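Local coordinates for protein putative (Helicobacter pylori, PDB 4O8S) that belongs to the nucleotidyltransferase superfamily and probably transfers nucleotides, as in its AbiEii toxin relatives of type IV toxin-antitoxin systems, at residues N132-C137 with F151-L156. Sequence-based numbering, arbitrary orientation.
Sequences NKLCAC and FDLHFL
Leu153 and Lys133 face each other where two consecutive helices, 126-139 and 147-159, pack as an antiparallel helical hairpin in the helical part of this AbiEii-type nucleotidyltransferase. The short segment axes make 148° between their N-to-C directions and come within 10.6 Å. Leu153 reaches across with both methyls. Leu153 CD2 rests on Lys133 CB at 3.8 Å. Leu153 CD1 touches Leu134 CD2 and Cys137 SG, each at 3.7 Å. Phe175 of helix 166-176 touches both Leu153 and Cys137, so a third helix closes over this apolar patch.

Beside it lies a buried charged cluster. The Lys133 chain bends at chi2 (-80°) and then runs extended, which carries its ammonium along to Asp152. NZ also forms salt bridges with Asp149 and with Glu30 of helix 29-36. Three carboxylates thus share one ammonium. Asp152 OD1 pairs with Arg41, so this carboxylate is held through both oxygens and ties the hairpin to the region of residues 30-41. Lys133 NZ donates to Asp152 OD2 at 2.7 Å, on the anti side and 19° out of the carboxylate plane.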
ATOM      1  N   ASN A 132      -5.160   6.974   3.466  1.00 33.06           N
ATOM      2  CA  ASN A 132      -3.772   7.054   3.896  1.00 35.20           C
ATOM      3  C   ASN A 132      -2.805   7.497   2.802  1.00 38.57           C
ATOM      4  O   ASN A 132      -1.791   8.128   3.092  1.00 37.36           O
ATOM      5  CB  ASN A 132      -3.317   5.725   4.490  1.00 34.29           C
ATOM      6  CG  ASN A 132      -4.049   5.389   5.781  1.00 38.30           C
ATOM      7  OD1 ASN A 132      -4.698   6.252   6.372  1.00 37.99           O
ATOM      8  ND2 ASN A 132      -3.948   4.136   6.219  1.00 37.06           N
ATOM      9  N   LYS A 133      -3.092   7.160   1.546  1.00 31.65           N
ATOM     10  CA  LYS A 133      -2.233   7.617   0.451  1.00 33.20           C
ATOM     11  C   LYS A 133      -2.349   9.131   0.283  1.00 33.10           C
ATOM     12  O   LYS A 133      -1.354   9.828   0.101  1.00 35.63           O
ATOM     13  CB  LYS A 133      -2.597   6.912  -0.864  1.00 34.42           C
ATOM     14  CG  LYS A 133      -1.878   5.597  -1.081  1.00 33.84           C
ATOM     15  CD  LYS A 133      -0.469   5.856  -1.591  1.00 35.36           C
ATOM     16  CE  LYS A 133       0.351   4.580  -1.593  1.00 32.43           C
ATOM     17  NZ  LYS A 133       1.707   4.811  -2.200  1.00 33.16           N
ATOM     18  N   LEU A 134      -3.566   9.642   0.359  1.00 34.20           N
ATOM     19  CA  LEU A 134      -3.782  11.075   0.196  1.00 36.57           C
ATOM     20  C   LEU A 134      -3.148  11.872   1.337  1.00 43.06           C
ATOM     21  O   LEU A 134      -2.566  12.933   1.099  1.00 42.33           O
ATOM     22  CB  LEU A 134      -5.270  11.385   0.072  1.00 35.88           C
ATOM     23  CG  LEU A 134      -5.853  10.955  -1.282  1.00 38.40           C
ATOM     24  CD1 LEU A 134      -7.370  10.959  -1.254  1.00 34.17           C
ATOM     25  CD2 LEU A 134      -5.333  11.862  -2.384  1.00 40.09           C
ATOM     26  N   CYS A 135      -3.246  11.354   2.563  1.00 41.18           N
ATOM     27  CA  CYS A 135      -2.596  11.990   3.707  1.00 41.77           C
ATOM     28  C   CYS A 135      -1.097  12.084   3.473  1.00 43.02           C
ATOM     29  O   CYS A 135      -0.498  13.146   3.635  1.00 48.44           O
ATOM     30  CB  CYS A 135      -2.866  11.202   4.990  1.00 39.57           C
ATOM     31  SG  CYS A 135      -4.545  11.378   5.594  1.00 48.65           S
ATOM     32  N   ALA A 136      -0.499  10.975   3.053  1.00 40.26           N
ATOM     33  CA  ALA A 136       0.946  10.896   2.909  1.00 40.61           C
ATOM     34  C   ALA A 136       1.501  11.753   1.783  1.00 44.30           C
ATOM     35  O   ALA A 136       2.633  12.217   1.861  1.00 45.95           O
ATOM     36  CB  ALA A 136       1.395   9.436   2.722  1.00 42.45           C
ATOM     37  N   CYS A 137       0.747  11.931   0.707  1.00 48.29           N
ATOM     38  CA  CYS A 137       1.311  12.649  -0.428  1.00 43.48           C
ATOM     39  C   CYS A 137       0.680  14.013  -0.644  1.00 47.08           C
ATOM     40  O   CYS A 137       1.176  14.789  -1.459  1.00 50.30           O
ATOM     41  CB  CYS A 137       1.210  11.822  -1.713  1.00 46.27           C
ATOM     42  SG  CYS A 137      -0.453  11.795  -2.445  1.00 44.68           S
ATOM     43  N   PHE A 151       1.565   6.748  -8.718  1.00 30.36           N
ATOM     44  CA  PHE A 151       1.277   5.498  -9.408  1.00 33.33           C
ATOM     45  C   PHE A 151       0.088   4.801  -8.754  1.00 34.47           C
ATOM     46  O   PHE A 151      -0.861   4.357  -9.422  1.00 28.90           O
ATOM     47  CB  PHE A 151       2.485   4.572  -9.304  1.00 33.90           C
ATOM     48  CG  PHE A 151       2.336   3.286 -10.083  1.00 32.24           C
ATOM     49  CD1 PHE A 151       1.627   2.205  -9.557  1.00 32.01           C
ATOM     50  CD2 PHE A 151       2.913   3.157 -11.348  1.00 34.34           C
ATOM     51  CE1 PHE A 151       1.485   1.012 -10.282  1.00 33.33           C
ATOM     52  CE2 PHE A 151       2.772   1.974 -12.091  1.00 32.01           C
ATOM     53  CZ  PHE A 151       2.060   0.898 -11.554  1.00 34.26           C
ATOM     54  N   ASP A 152       0.161   4.678  -7.434  1.00 31.37           N
ATOM     55  CA  ASP A 152      -0.854   3.937  -6.703  1.00 31.75           C
ATOM     56  C   ASP A 152      -2.207   4.621  -6.729  1.00 30.81           C
ATOM     57  O   ASP A 152      -3.236   3.949  -6.913  1.00 29.56           O
ATOM     58  CB  ASP A 152      -0.409   3.682  -5.265  1.00 33.15           C
ATOM     59  CG  ASP A 152       0.892   2.914  -5.194  1.00 31.75           C
ATOM     60  OD1 ASP A 152       1.247   2.265  -6.197  1.00 32.22           O
ATOM     61  OD2 ASP A 152       1.559   2.955  -4.137  1.00 31.40           O
ATOM     62  N   LEU A 153      -2.220   5.944  -6.551  1.00 29.70           N
ATOM     63  CA  LEU A 153      -3.485   6.684  -6.579  1.00 30.07           C
ATOM     64  C   LEU A 153      -4.133   6.623  -7.962  1.00 32.91           C
ATOM     65  O   LEU A 153      -5.356   6.547  -8.076  1.00 30.60           O
ATOM     66  CB  LEU A 153      -3.300   8.139  -6.138  1.00 33.09           C
ATOM     67  CG  LEU A 153      -3.248   8.332  -4.613  1.00 33.79           C
ATOM     68  CD1 LEU A 153      -2.987   9.798  -4.274  1.00 28.21           C
ATOM     69  CD2 LEU A 153      -4.555   7.862  -3.988  1.00 29.11           C
ATOM     70  N   HIS A 154      -3.302   6.651  -9.004  1.00 31.14           N
ATOM     71  CA  HIS A 154      -3.772   6.495 -10.374  1.00 32.38           C
ATOM     72  C   HIS A 154      -4.367   5.097 -10.558  1.00 32.76           C
ATOM     73  O   HIS A 154      -5.452   4.951 -11.112  1.00 31.67           O
ATOM     74  CB  HIS A 154      -2.612   6.741 -11.341  1.00 31.42           C
ATOM     75  CG  HIS A 154      -2.920   6.396 -12.762  1.00 37.33           C
ATOM     76  ND1 HIS A 154      -2.759   5.122 -13.271  1.00 37.24           N
ATOM     77  CD2 HIS A 154      -3.366   7.161 -13.790  1.00 35.62           C
ATOM     78  CE1 HIS A 154      -3.102   5.117 -14.548  1.00 38.97           C
ATOM     79  NE2 HIS A 154      -3.474   6.341 -14.886  1.00 38.40           N
ATOM     80  N   PHE A 155      -3.661   4.074 -10.069  1.00 27.47           N
ATOM     81  CA  PHE A 155      -4.143   2.699 -10.115  1.00 26.93           C
ATOM     82  C   PHE A 155      -5.492   2.578  -9.419  1.00 30.13           C
ATOM     83  O   PHE A 155      -6.414   1.887  -9.905  1.00 29.65           O
ATOM     84  CB  PHE A 155      -3.141   1.778  -9.410  1.00 27.86           C
ATOM     85  CG  PHE A 155      -3.666   0.391  -9.152  1.00 25.59           C
ATOM     86  CD1 PHE A 155      -3.619  -0.582 -10.153  1.00 25.75           C
ATOM     87  CD2 PHE A 155      -4.219   0.055  -7.914  1.00 24.95           C
ATOM     88  CE1 PHE A 155      -4.114  -1.852  -9.932  1.00 27.92           C
ATOM     89  CE2 PHE A 155      -4.730  -1.226  -7.685  1.00 25.95           C
ATOM     90  CZ  PHE A 155      -4.671  -2.189  -8.693  1.00 24.13           C
ATOM     91  N   LEU A 156      -5.598   3.221  -8.257  1.00 25.88           N
ATOM     92  CA  LEU A 156      -6.826   3.174  -7.470  1.00 28.45           C
ATOM     93  C   LEU A 156      -7.987   3.885  -8.175  1.00 28.80           C
ATOM     94  O   LEU A 156      -9.086   3.351  -8.243  1.00 26.97           O
ATOM     95  CB  LEU A 156      -6.583   3.782  -6.081  1.00 27.55           C
ATOM     96  CG  LEU A 156      -5.782   2.818  -5.179  1.00 27.82           C
ATOM     97  CD1 LEU A 156      -5.203   3.550  -3.995  1.00 23.55           C
ATOM     98  CD2 LEU A 156      -6.673   1.669  -4.688  1.00 26.35           C
TER